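Local coordinates for protein uricase (Bacillus fastidiosus, PDB 4R8X) that catalyses the oxidation of urate, the first of three steps that lead to (S)-allantoin in purine breakdown, at residues 87-92 against 162-167; 206-209 against 213-216; 247-252 against 309-314. One frame throughout, in Å; residues are numbered along the deposited sequence.

Overall arrangement
Interactions 1 and 2 are neighbours, with centres about 9 Å apart, and share a stretch of the large antiparallel sheet: S164 on strand 156-173 pairs through its O with W206 N on the adjacent strand 198-208 (3.0 Å). The turn of interaction 2 also reaches helix 88-102, where T87 OG1 and A214 O lie 2.9 Å apart, probably hydrogen-bonded. Interaction 3 stands apart, its centre about 25 Å from that of interaction 1 and 21 Å from that of interaction 2. It comes close to the predicted urate site, the side chain of Y249 being about 7 Å from that of Q245; the other two contacts lie away from that site.

Interaction 1: 87-92 against 162-167; sequences TLEGFL and QASGIA
E89 starts with CG anti to its carbonyl carbon (chi1 -61°) and then bends at chi2 (92°), which swings the carboxylate from the first turn of helix 88-102 down onto S164 of strand 156-173. S164 answers with OG anti to its own carbonyl carbon (chi1 -57°), and the hydroxyl donates a 2.7 Å hydrogen bond to E89 OE1, which accepts on its anti lone pair, the one turned away from OE2. That second oxygen is taken by the hydroxyl of Y222, so the buried carboxylate is held at both oxygens. Its place at the N-terminal end of a helix would probably also favour the negative charge. Beside this bond, a water joins the backbone to the strand: it donates to E89 O (3.0 Å) and accepts from Q162 NE2 (3.0 Å), which also bonds Q211 O. The layout is that of the T-fold of the uricase family, helices laid on an antiparallel sheet; here L88 and L92 lean on A113 of strand 108-125 and L88 on A146 of strand 143-153. With an alanine here in place of E89, S164 OG and Y222 OH would probably both be left without their shared mate. At the head of the helix T87 is the N-cap, its OG1 accepting from G90 N at 2.9 Å; a side chain on G90 would collide with that same OG1.

Interaction 2: 206-209 against 213-216; sequences WAYE and DAKG
Y208, the last residue of strand 198-208, sets its ring against D213 and A214 of the short 3-10 turn at 213-215. The ring sits where it does because CG is anti to the carbonyl carbon (chi1 -72°), which carries it off the strand and against the returning chain. A214 lies over one face: its backbone N is 4.0 Å above the plane of the Y208 ring, near the centre, while the methyl makes an off-centre CH-pi contact, CB 4.2 Å from the ring centroid and 29° off the normal. The closest methyl approach is nearest the CE1 corner, A214 CB to Y208 CE1 at 3.7 Å. Along the CD2-CE2 edge, on the same side of the ring plane, D213 comes in obliquely, its CB 3.5 Å from Y208 CD2, and the carboxylate plane stands 81° from the ring, nearly perpendicular. That carboxylate does not bond the tyrosine; OD1 is hydrogen-bonded to N210 ND2 within the same bend. The phenol oxygen is fixed further along the chain by V223 N, so the ring is pinned at its far end as well as pressed on a face. G216 N closes the turn on D213 O at 3.2 Å. The whole is a strand-to-helix connection in the T-fold, a chain that leaves strand 198-208, doubles back over the strand's own tyrosine, and runs on to helix 225-238.

Interaction 3: 247-252 against 309-314; sequences LIYHIG and AREKAS
Y249, midway along helix 244-258, and E311, near the end of helix 305-312, face each other with their backbones well apart, CA of Y249 to CA of E311 being 11.0 Å, so side chains alone bridge the gap. Y249 is extended away from its helix, CG anti to the backbone N (chi1 -179°), and E311 comes from the opposite direction on a chain bent at chi2 (-63°). They join by one short hydrogen bond: Y249 OH donates to E311 OE2 at 2.6 Å. The carboxylate oxygen lies at the edge of the ring, in its plane, and is also 3.3 Å from Y249 CE2. Seen from the glutamate, the phenol arrives on the anti side of OE2, 18° out of the carboxylate plane. The other oxygen, OE1, is hydrogen-bonded to S317 OG, which ties E311 to the C-terminal tail as well as to helix 244-258. A water adds a looser link, accepting from R310 NE at 3.0 Å and donating weakly to Y249 OH. The two helices are joined again by the salt bridge of K312 with D257, and F58 of the second subunit packs on Y249, so the contact lies at a subunit boundary. With both carboxylate oxygens engaged, E311 is probably held in its charged form, and the short bond to an anionic acceptor would fix the rotation of the phenol hydroxyl, fastening the C-terminal helix to the core by a directed polar bond.

Interaction 1: 87-92 against 162-167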
ATOM      1  N   THR D  87     -28.410  -3.502 -10.041  1.00 13.71           N
ATOM      2  CA  THR D  87     -27.229  -2.847 -10.609  1.00 13.34           C
ATOM      3  C   THR D  87     -26.662  -1.776  -9.693  1.00 13.32           C
ATOM      4  O   THR D  87     -27.368  -1.187  -8.872  1.00 12.66           O
ATOM      5  CB  THR D  87     -27.495  -2.187 -11.994  1.00 13.97           C
ATOM      6  OG1 THR D  87     -28.229  -0.963 -11.825  1.00 15.39           O
ATOM      7  CG2 THR D  87     -28.243  -3.133 -12.915  1.00 15.07           C
ATOM      8  N   LEU D  88     -25.367  -1.528  -9.840  1.00 14.05           N
ATOM      9  CA  LEU D  88     -24.691  -0.535  -9.021  1.00 13.59           C
ATOM     10  C   LEU D  88     -25.251   0.851  -9.327  1.00 12.95           C
ATOM     11  O   LEU D  88     -25.546   1.623  -8.416  1.00 12.67           O
ATOM     12  CB  LEU D  88     -23.188  -0.574  -9.292  1.00 16.28           C
ATOM     13  CG  LEU D  88     -22.315   0.283  -8.380  0.85 17.56           C
ATOM     14  CD1 LEU D  88     -22.567  -0.031  -6.909  0.76 18.72           C
ATOM     15  CD2 LEU D  88     -20.856   0.036  -8.711  1.00 17.43           C
ATOM     16  N   GLU D  89     -25.411   1.155 -10.615  1.00 11.84           N
ATOM     17  CA  GLU D  89     -25.943   2.449 -11.028  1.00 12.57           C
ATOM     18  C   GLU D  89     -27.367   2.668 -10.533  1.00 12.80           C
ATOM     19  O   GLU D  89     -27.727   3.780 -10.150  1.00 12.86           O
ATOM     20  CB  GLU D  89     -25.920   2.586 -12.548  1.00 12.56           C
ATOM     21  CG  GLU D  89     -24.547   2.511 -13.185  1.00 12.31           C
ATOM     22  CD  GLU D  89     -24.156   1.107 -13.621  1.00 13.32           C
ATOM     23  OE1 GLU D  89     -23.314   1.002 -14.527  1.00 13.99           O
ATOM     24  OE2 GLU D  89     -24.682   0.113 -13.076  1.00 13.13           O
ATOM     25  N   GLY D  90     -28.173   1.611 -10.578  1.00 12.85           N
ATOM     26  CA  GLY D  90     -29.525   1.651 -10.050  1.00 13.97           C
ATOM     27  C   GLY D  90     -29.519   1.990  -8.580  1.00 12.54           C
ATOM     28  O   GLY D  90     -30.248   2.873  -8.139  1.00 12.99           O
ATOM     29  N   PHE D  91     -28.671   1.309  -7.810  1.00 11.87           N
ATOM     30  CA  PHE D  91     -28.609   1.583  -6.387  1.00 13.04           C
ATOM     31  C   PHE D  91     -28.177   3.019  -6.084  1.00 12.54           C
ATOM     32  O   PHE D  91     -28.779   3.679  -5.248  1.00 13.30           O
ATOM     33  CB  PHE D  91     -27.670   0.606  -5.690  1.00 12.65           C
ATOM     34  CG  PHE D  91     -27.531   0.861  -4.218  1.00 12.58           C
ATOM     35  CD1 PHE D  91     -28.638   0.781  -3.383  1.00 13.43           C
ATOM     36  CD2 PHE D  91     -26.301   1.206  -3.669  1.00 13.84           C
ATOM     37  CE1 PHE D  91     -28.523   1.030  -2.026  1.00 13.40           C
ATOM     38  CE2 PHE D  91     -26.172   1.448  -2.316  1.00 13.69           C
ATOM     39  CZ  PHE D  91     -27.283   1.358  -1.483  1.00 13.51           C
ATOM     40  N   LEU D  92     -27.147   3.510  -6.774  1.00 11.54           N
ATOM     41  CA  LEU D  92     -26.655   4.855  -6.518  1.00 11.71           C
ATOM     42  C   LEU D  92     -27.711   5.918  -6.836  1.00 12.68           C
ATOM     43  O   LEU D  92     -27.886   6.869  -6.072  1.00 12.71           O
ATOM     44  CB  LEU D  92     -25.358   5.122  -7.296  1.00 12.22           C
ATOM     45  CG  LEU D  92     -24.162   4.231  -6.950  1.00 12.80           C
ATOM     46  CD1 LEU D  92     -22.922   4.814  -7.601  1.00 13.68           C
ATOM     47  CD2 LEU D  92     -23.965   4.056  -5.434  1.00 14.04           C
ATOM     48  N   GLN D 162     -23.646  10.582 -14.786  1.00 13.49           N
ATOM     49  CA  GLN D 162     -23.734   9.132 -14.665  1.00 12.62           C
ATOM     50  C   GLN D 162     -22.470   8.526 -15.261  1.00 11.97           C
ATOM     51  O   GLN D 162     -22.105   8.845 -16.389  1.00 13.41           O
ATOM     52  CB  GLN D 162     -24.986   8.592 -15.362  1.00 13.92           C
ATOM     53  CG  GLN D 162     -25.263   7.108 -15.143  1.00 14.87           C
ATOM     54  CD  GLN D 162     -26.432   6.628 -15.979  1.00 14.99           C
ATOM     55  OE1 GLN D 162     -26.363   6.628 -17.203  1.00 16.04           O
ATOM     56  NE2 GLN D 162     -27.522   6.235 -15.323  1.00 15.30           N
ATOM     57  N   ALA D 163     -21.787   7.685 -14.486  1.00 11.58           N
ATOM     58  CA  ALA D 163     -20.602   6.977 -14.958  1.00 12.41           C
ATOM     59  C   ALA D 163     -20.719   5.493 -14.641  1.00 11.61           C
ATOM     60  O   ALA D 163     -21.316   5.116 -13.631  1.00 12.72           O
ATOM     61  CB  ALA D 163     -19.336   7.556 -14.315  1.00 12.72           C
ATOM     62  N   SER D 164     -20.127   4.675 -15.501  1.00 11.64           N
ATOM     63  CA  SER D 164     -20.082   3.226 -15.345  1.00 11.31           C
ATOM     64  C   SER D 164     -18.703   2.804 -15.784  1.00 11.96           C
ATOM     65  O   SER D 164     -18.173   3.329 -16.761  1.00 11.91           O
ATOM     66  CB  SER D 164     -21.092   2.533 -16.264  1.00 11.93           C
ATOM     67  OG  SER D 164     -22.392   3.017 -16.026  1.00 13.28           O
ATOM     68  N   GLY D 165     -18.109   1.849 -15.084  1.00 11.17           N
ATOM     69  CA  GLY D 165     -16.802   1.389 -15.504  1.00 11.06           C
ATOM     70  C   GLY D 165     -16.329   0.079 -14.920  1.00 10.97           C
ATOM     71  O   GLY D 165     -16.980  -0.522 -14.061  1.00 11.37           O
ATOM     72  N   ILE D 166     -15.193  -0.362 -15.438  1.00 10.83           N
ATOM     73  CA  ILE D 166     -14.441  -1.463 -14.857  1.00 11.50           C
ATOM     74  C   ILE D 166     -13.026  -0.936 -14.635  1.00 11.50           C
ATOM     75  O   ILE D 166     -12.421  -0.320 -15.519  1.00 13.85           O
ATOM     76  CB  ILE D 166     -14.469  -2.737 -15.750  1.00 13.35           C
ATOM     77  CG1 ILE D 166     -13.757  -3.909 -15.065  1.00 14.66           C
ATOM     78  CG2 ILE D 166     -13.839  -2.493 -17.103  1.00 15.28           C
ATOM     79  CD1 ILE D 166     -14.675  -4.765 -14.216  1.00 16.50           C
ATOM     80  N   ALA D 167     -12.507  -1.155 -13.433  1.00 11.84           N
ATOM     81  CA  ALA D 167     -11.220  -0.602 -13.023  1.00 12.31           C
ATOM     82  C   ALA D 167     -10.207  -1.721 -12.817  1.00 11.29           C
ATOM     83  O   ALA D 167     -10.572  -2.824 -12.414  1.00 12.46           O
ATOM     84  CB  ALA D 167     -11.384   0.186 -11.732  1.00 13.97           C
TER
HETATM   85  O   HOH W   1     -28.416   5.419 -12.618  1.00 18.22           O

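Interaction 2: 206-209 against 213-216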
ATOM      1  N   TRP D 206     -17.930   3.934 -19.712  1.00 13.66           N
ATOM      2  CA  TRP D 206     -18.877   4.153 -20.802  1.00 12.37           C
ATOM      3  C   TRP D 206     -20.028   5.040 -20.346  1.00 13.47           C
ATOM      4  O   TRP D 206     -20.252   5.210 -19.143  1.00 14.38           O
ATOM      5  CB  TRP D 206     -19.398   2.819 -21.364  1.00 12.57           C
ATOM      6  CG  TRP D 206     -19.858   1.856 -20.314  1.00 11.80           C
ATOM      7  CD1 TRP D 206     -21.138   1.673 -19.861  1.00 12.34           C
ATOM      8  CD2 TRP D 206     -19.033   0.953 -19.569  1.00 11.82           C
ATOM      9  NE1 TRP D 206     -21.158   0.703 -18.882  1.00 12.29           N
ATOM     10  CE2 TRP D 206     -19.879   0.248 -18.682  1.00 11.99           C
ATOM     11  CE3 TRP D 206     -17.664   0.668 -19.569  1.00 13.14           C
ATOM     12  CZ2 TRP D 206     -19.397  -0.721 -17.804  1.00 13.87           C
ATOM     13  CZ3 TRP D 206     -17.183  -0.284 -18.684  1.00 14.37           C
ATOM     14  CH2 TRP D 206     -18.048  -0.970 -17.818  1.00 14.16           C
ATOM     15  N   ALA D 207     -20.734   5.612 -21.316  1.00 14.34           N
ATOM     16  CA  ALA D 207     -21.905   6.444 -21.054  1.00 13.95           C
ATOM     17  C   ALA D 207     -23.063   5.944 -21.892  1.00 14.45           C
ATOM     18  O   ALA D 207     -22.865   5.511 -23.014  1.00 14.50           O
ATOM     19  CB  ALA D 207     -21.632   7.913 -21.384  1.00 14.23           C
ATOM     20  N   TYR D 208     -24.265   6.023 -21.331  1.00 14.43           N
ATOM     21  CA  TYR D 208     -25.488   5.605 -22.006  1.00 15.33           C
ATOM     22  C   TYR D 208     -26.182   6.774 -22.697  1.00 16.69           C
ATOM     23  O   TYR D 208     -26.254   7.877 -22.147  1.00 17.22           O
ATOM     24  CB  TYR D 208     -26.471   5.044 -20.983  1.00 14.24           C
ATOM     25  CG  TYR D 208     -26.130   3.693 -20.385  1.00 14.12           C
ATOM     26  CD1 TYR D 208     -25.268   3.578 -19.298  1.00 14.33           C
ATOM     27  CD2 TYR D 208     -26.711   2.536 -20.879  1.00 14.30           C
ATOM     28  CE1 TYR D 208     -24.982   2.330 -18.737  1.00 14.54           C
ATOM     29  CE2 TYR D 208     -26.446   1.298 -20.331  1.00 14.50           C
ATOM     30  CZ  TYR D 208     -25.572   1.197 -19.263  1.00 13.91           C
ATOM     31  OH  TYR D 208     -25.305  -0.035 -18.706  1.00 14.17           O
ATOM     32  N   GLU D 209     -26.708   6.521 -23.891  1.00 17.06           N
ATOM     33  CA  GLU D 209     -27.584   7.491 -24.554  1.00 17.68           C
ATOM     34  C   GLU D 209     -28.833   7.726 -23.713  1.00 18.30           C
ATOM     35  O   GLU D 209     -29.269   8.865 -23.537  1.00 19.57           O
ATOM     36  CB  GLU D 209     -27.972   7.003 -25.952  1.00 18.94           C
ATOM     37  CG  GLU D 209     -28.813   7.993 -26.760  1.00 20.35           C
ATOM     38  CD  GLU D 209     -29.251   7.433 -28.099  0.38 20.94           C
ATOM     39  OE1 GLU D 209     -28.890   6.280 -28.415  0.44 21.30           O
ATOM     40  OE2 GLU D 209     -29.957   8.150 -28.835  0.30 21.41           O
ATOM     41  N   ASP D 213     -31.285   3.217 -18.823  1.00 16.74           N
ATOM     42  CA  ASP D 213     -30.810   1.865 -19.133  1.00 16.82           C
ATOM     43  C   ASP D 213     -29.893   1.295 -18.039  1.00 16.56           C
ATOM     44  O   ASP D 213     -29.867   0.086 -17.808  1.00 18.16           O
ATOM     45  CB  ASP D 213     -30.069   1.830 -20.473  1.00 17.05           C
ATOM     46  CG  ASP D 213     -30.992   1.968 -21.676  1.00 18.86           C
ATOM     47  OD1 ASP D 213     -32.230   1.967 -21.520  1.00 19.91           O
ATOM     48  OD2 ASP D 213     -30.458   2.057 -22.797  1.00 19.52           O
ATOM     49  N   ALA D 214     -29.145   2.177 -17.379  1.00 14.26           N
ATOM     50  CA  ALA D 214     -28.210   1.787 -16.335  1.00 13.93           C
ATOM     51  C   ALA D 214     -28.894   1.235 -15.087  1.00 14.27           C
ATOM     52  O   ALA D 214     -28.246   0.594 -14.268  1.00 15.86           O
ATOM     53  CB  ALA D 214     -27.322   2.963 -15.968  1.00 15.06           C
ATOM     54  N   LYS D 215     -30.193   1.477 -14.946  1.00 15.02           N
ATOM     55  CA  LYS D 215     -30.960   0.990 -13.806  1.00 16.04           C
ATOM     56  C   LYS D 215     -31.251  -0.506 -13.881  1.00 17.27           C
ATOM     57  O   LYS D 215     -31.588  -1.125 -12.870  1.00 19.24           O
ATOM     58  CB  LYS D 215     -32.283   1.733 -13.705  1.00 17.05           C
ATOM     59  CG  LYS D 215     -32.163   3.186 -13.327  1.00 18.46           C
ATOM     60  CD  LYS D 215     -33.548   3.775 -13.190  1.00 20.30           C
ATOM     61  CE  LYS D 215     -33.495   5.269 -12.996  1.00 21.22           C
ATOM     62  NZ  LYS D 215     -34.860   5.764 -12.673  1.00 22.54           N
ATOM     63  N   GLY D 216     -31.167  -1.077 -15.078  1.00 17.02           N
ATOM     64  CA  GLY D 216     -31.290  -2.512 -15.235  1.00 18.83           C
ATOM     65  C   GLY D 216     -32.708  -3.036 -15.245  1.00 20.82           C
ATOM     66  O   GLY D 216     -32.914  -4.243 -15.177  1.00 21.68           O
TER

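Interaction 3: 247-252 against 309-314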
ATOM      1  N   LEU D 247      -4.651  -0.271 -29.898  1.00 15.07           N
ATOM      2  CA  LEU D 247      -5.446  -1.292 -29.222  1.00 14.07           C
ATOM      3  C   LEU D 247      -6.737  -0.752 -28.609  1.00 14.23           C
ATOM      4  O   LEU D 247      -7.815  -1.314 -28.828  1.00 14.43           O
ATOM      5  CB  LEU D 247      -4.605  -1.990 -28.160  1.00 14.92           C
ATOM      6  CG  LEU D 247      -5.346  -2.953 -27.232  1.00 15.88           C
ATOM      7  CD1 LEU D 247      -5.912  -4.132 -28.022  1.00 17.37           C
ATOM      8  CD2 LEU D 247      -4.409  -3.423 -26.143  1.00 17.59           C
ATOM      9  N   ILE D 248      -6.639   0.339 -27.858  1.00 13.64           N
ATOM     10  CA  ILE D 248      -7.809   0.818 -27.144  1.00 13.93           C
ATOM     11  C   ILE D 248      -8.827   1.429 -28.095  1.00 13.67           C
ATOM     12  O   ILE D 248     -10.029   1.390 -27.825  1.00 14.17           O
ATOM     13  CB  ILE D 248      -7.460   1.760 -25.964  1.00 14.13           C
ATOM     14  CG1 ILE D 248      -6.698   2.998 -26.431  1.00 14.70           C
ATOM     15  CG2 ILE D 248      -6.654   1.000 -24.916  1.00 15.03           C
ATOM     16  CD1 ILE D 248      -6.485   4.004 -25.311  1.00 14.86           C
ATOM     17  N   TYR D 249      -8.361   1.956 -29.225  1.00 13.46           N
ATOM     18  CA  TYR D 249      -9.297   2.420 -30.238  1.00 13.83           C
ATOM     19  C   TYR D 249     -10.190   1.259 -30.679  1.00 13.69           C
ATOM     20  O   TYR D 249     -11.421   1.381 -30.729  1.00 13.15           O
ATOM     21  CB  TYR D 249      -8.550   3.001 -31.444  1.00 14.43           C
ATOM     22  CG  TYR D 249      -9.447   3.543 -32.540  1.00 15.02           C
ATOM     23  CD1 TYR D 249     -10.376   4.542 -32.278  1.00 15.77           C
ATOM     24  CD2 TYR D 249      -9.354   3.062 -33.845  1.00 15.64           C
ATOM     25  CE1 TYR D 249     -11.187   5.046 -33.284  1.00 17.29           C
ATOM     26  CE2 TYR D 249     -10.161   3.563 -34.852  1.00 16.81           C
ATOM     27  CZ  TYR D 249     -11.076   4.551 -34.563  1.00 17.24           C
ATOM     28  OH  TYR D 249     -11.886   5.056 -35.556  1.00 17.74           O
ATOM     29  N   HIS D 250      -9.569   0.121 -30.969  1.00 13.63           N
ATOM     30  CA  HIS D 250     -10.305  -1.057 -31.402  1.00 13.24           C
ATOM     31  C   HIS D 250     -11.147  -1.716 -30.316  1.00 13.44           C
ATOM     32  O   HIS D 250     -12.226  -2.221 -30.593  1.00 13.98           O
ATOM     33  CB  HIS D 250      -9.358  -2.048 -32.070  1.00 14.05           C
ATOM     34  CG  HIS D 250      -8.972  -1.638 -33.453  1.00 15.39           C
ATOM     35  ND1 HIS D 250      -9.589  -2.148 -34.572  1.00 16.54           N
ATOM     36  CD2 HIS D 250      -8.087  -0.713 -33.897  1.00 16.11           C
ATOM     37  CE1 HIS D 250      -9.071  -1.588 -35.651  1.00 16.92           C
ATOM     38  NE2 HIS D 250      -8.169  -0.702 -35.269  1.00 16.45           N
ATOM     39  N   ILE D 251     -10.670  -1.703 -29.079  1.00 13.38           N
ATOM     40  CA  ILE D 251     -11.501  -2.166 -27.988  1.00 13.84           C
ATOM     41  C   ILE D 251     -12.749  -1.285 -27.898  1.00 14.13           C
ATOM     42  O   ILE D 251     -13.873  -1.786 -27.772  1.00 14.38           O
ATOM     43  CB  ILE D 251     -10.739  -2.165 -26.653  1.00 13.36           C
ATOM     44  CG1 ILE D 251      -9.620  -3.219 -26.678  1.00 13.73           C
ATOM     45  CG2 ILE D 251     -11.713  -2.419 -25.509  1.00 14.27           C
ATOM     46  CD1 ILE D 251      -8.663  -3.157 -25.476  1.00 15.31           C
ATOM     47  N   GLY D 252     -12.547   0.027 -27.983  1.00 13.49           N
ATOM     48  CA  GLY D 252     -13.655   0.961 -27.917  1.00 13.57           C
ATOM     49  C   GLY D 252     -14.661   0.769 -29.037  1.00 13.73           C
ATOM     50  O   GLY D 252     -15.864   0.760 -28.786  1.00 13.88           O
ATOM     51  N   ALA D 309     -19.088   4.531 -36.915  1.00 17.33           N
ATOM     52  CA  ALA D 309     -19.732   4.798 -38.194  1.00 17.51           C
ATOM     53  C   ALA D 309     -18.703   5.126 -39.278  1.00 18.21           C
ATOM     54  O   ALA D 309     -18.826   4.676 -40.422  1.00 18.34           O
ATOM     55  CB  ALA D 309     -20.754   5.915 -38.055  1.00 17.56           C
ATOM     56  N   ARG D 310     -17.689   5.906 -38.916  1.00 18.86           N
ATOM     57  CA  ARG D 310     -16.621   6.234 -39.852  1.00 18.96           C
ATOM     58  C   ARG D 310     -15.855   4.997 -40.290  1.00 18.95           C
ATOM     59  O   ARG D 310     -15.546   4.861 -41.467  1.00 19.76           O
ATOM     60  CB  ARG D 310     -15.664   7.267 -39.259  1.00 20.78           C
ATOM     61  CG  ARG D 310     -16.134   8.698 -39.427  1.00 23.08           C
ATOM     62  CD  ARG D 310     -15.085   9.703 -38.985  1.00 23.94           C
ATOM     63  NE  ARG D 310     -14.972   9.760 -37.532  1.00 25.21           N
ATOM     64  CZ  ARG D 310     -15.716  10.541 -36.752  1.00 26.62           C
ATOM     65  NH1 ARG D 310     -16.635  11.335 -37.284  1.00 27.04           N
ATOM     66  NH2 ARG D 310     -15.548  10.526 -35.437  1.00 27.31           N
ATOM     67  N   GLU D 311     -15.558   4.100 -39.354  1.00 18.33           N
ATOM     68  CA  GLU D 311     -14.849   2.868 -39.694  1.00 19.03           C
ATOM     69  C   GLU D 311     -15.680   1.988 -40.629  1.00 19.28           C
ATOM     70  O   GLU D 311     -15.161   1.453 -41.604  1.00 19.89           O
ATOM     71  CB  GLU D 311     -14.432   2.089 -38.431  1.00 19.81           C
ATOM     72  CG  GLU D 311     -13.390   2.791 -37.547  1.00 20.66           C
ATOM     73  CD  GLU D 311     -12.063   3.010 -38.254  1.00 21.26           C
ATOM     74  OE1 GLU D 311     -11.711   2.205 -39.142  1.00 22.11           O
ATOM     75  OE2 GLU D 311     -11.372   3.993 -37.920  1.00 20.48           O
ATOM     76  N   LYS D 312     -16.974   1.868 -40.346  1.00 18.21           N
ATOM     77  CA  LYS D 312     -17.860   1.054 -41.175  1.00 18.23           C
ATOM     78  C   LYS D 312     -18.092   1.650 -42.561  1.00 19.18           C
ATOM     79  O   LYS D 312     -18.451   0.929 -43.489  1.00 20.22           O
ATOM     80  CB  LYS D 312     -19.192   0.798 -40.461  1.00 17.80           C
ATOM     81  CG  LYS D 312     -19.052  -0.089 -39.223  1.00 18.09           C
ATOM     82  CD  LYS D 312     -20.394  -0.603 -38.719  1.00 20.00           C
ATOM     83  CE  LYS D 312     -20.197  -1.496 -37.496  1.00 21.11           C
ATOM     84  NZ  LYS D 312     -21.431  -2.212 -37.067  1.00 21.16           N
ATOM     85  N   ALA D 313     -17.864   2.950 -42.709  1.00 19.38           N
ATOM     86  CA  ALA D 313     -18.074   3.612 -44.002  1.00 21.05           C
ATOM     87  C   ALA D 313     -16.795   3.682 -44.826  1.00 22.88           C
ATOM     88  O   ALA D 313     -16.809   4.136 -45.973  1.00 23.93           O
ATOM     89  CB  ALA D 313     -18.636   5.013 -43.800  1.00 21.99           C
ATOM     90  N   SER D 314     -15.692   3.232 -44.239  1.00 21.90           N
ATOM     91  CA  SER D 314     -14.381   3.404 -44.854  1.00 22.59           C
ATOM     92  C   SER D 314     -13.869   2.155 -45.560  1.00 23.50           C
ATOM     93  O   SER D 314     -13.853   1.066 -44.989  1.00 23.07           O
ATOM     94  CB  SER D 314     -13.369   3.855 -43.803  1.00 22.80           C
ATOM     95  OG  SER D 314     -12.049   3.752 -44.301  1.00 24.96           O
TER
HETATM   96  O   HOH W   2     -12.786   8.133 -36.395  1.00 32.24           O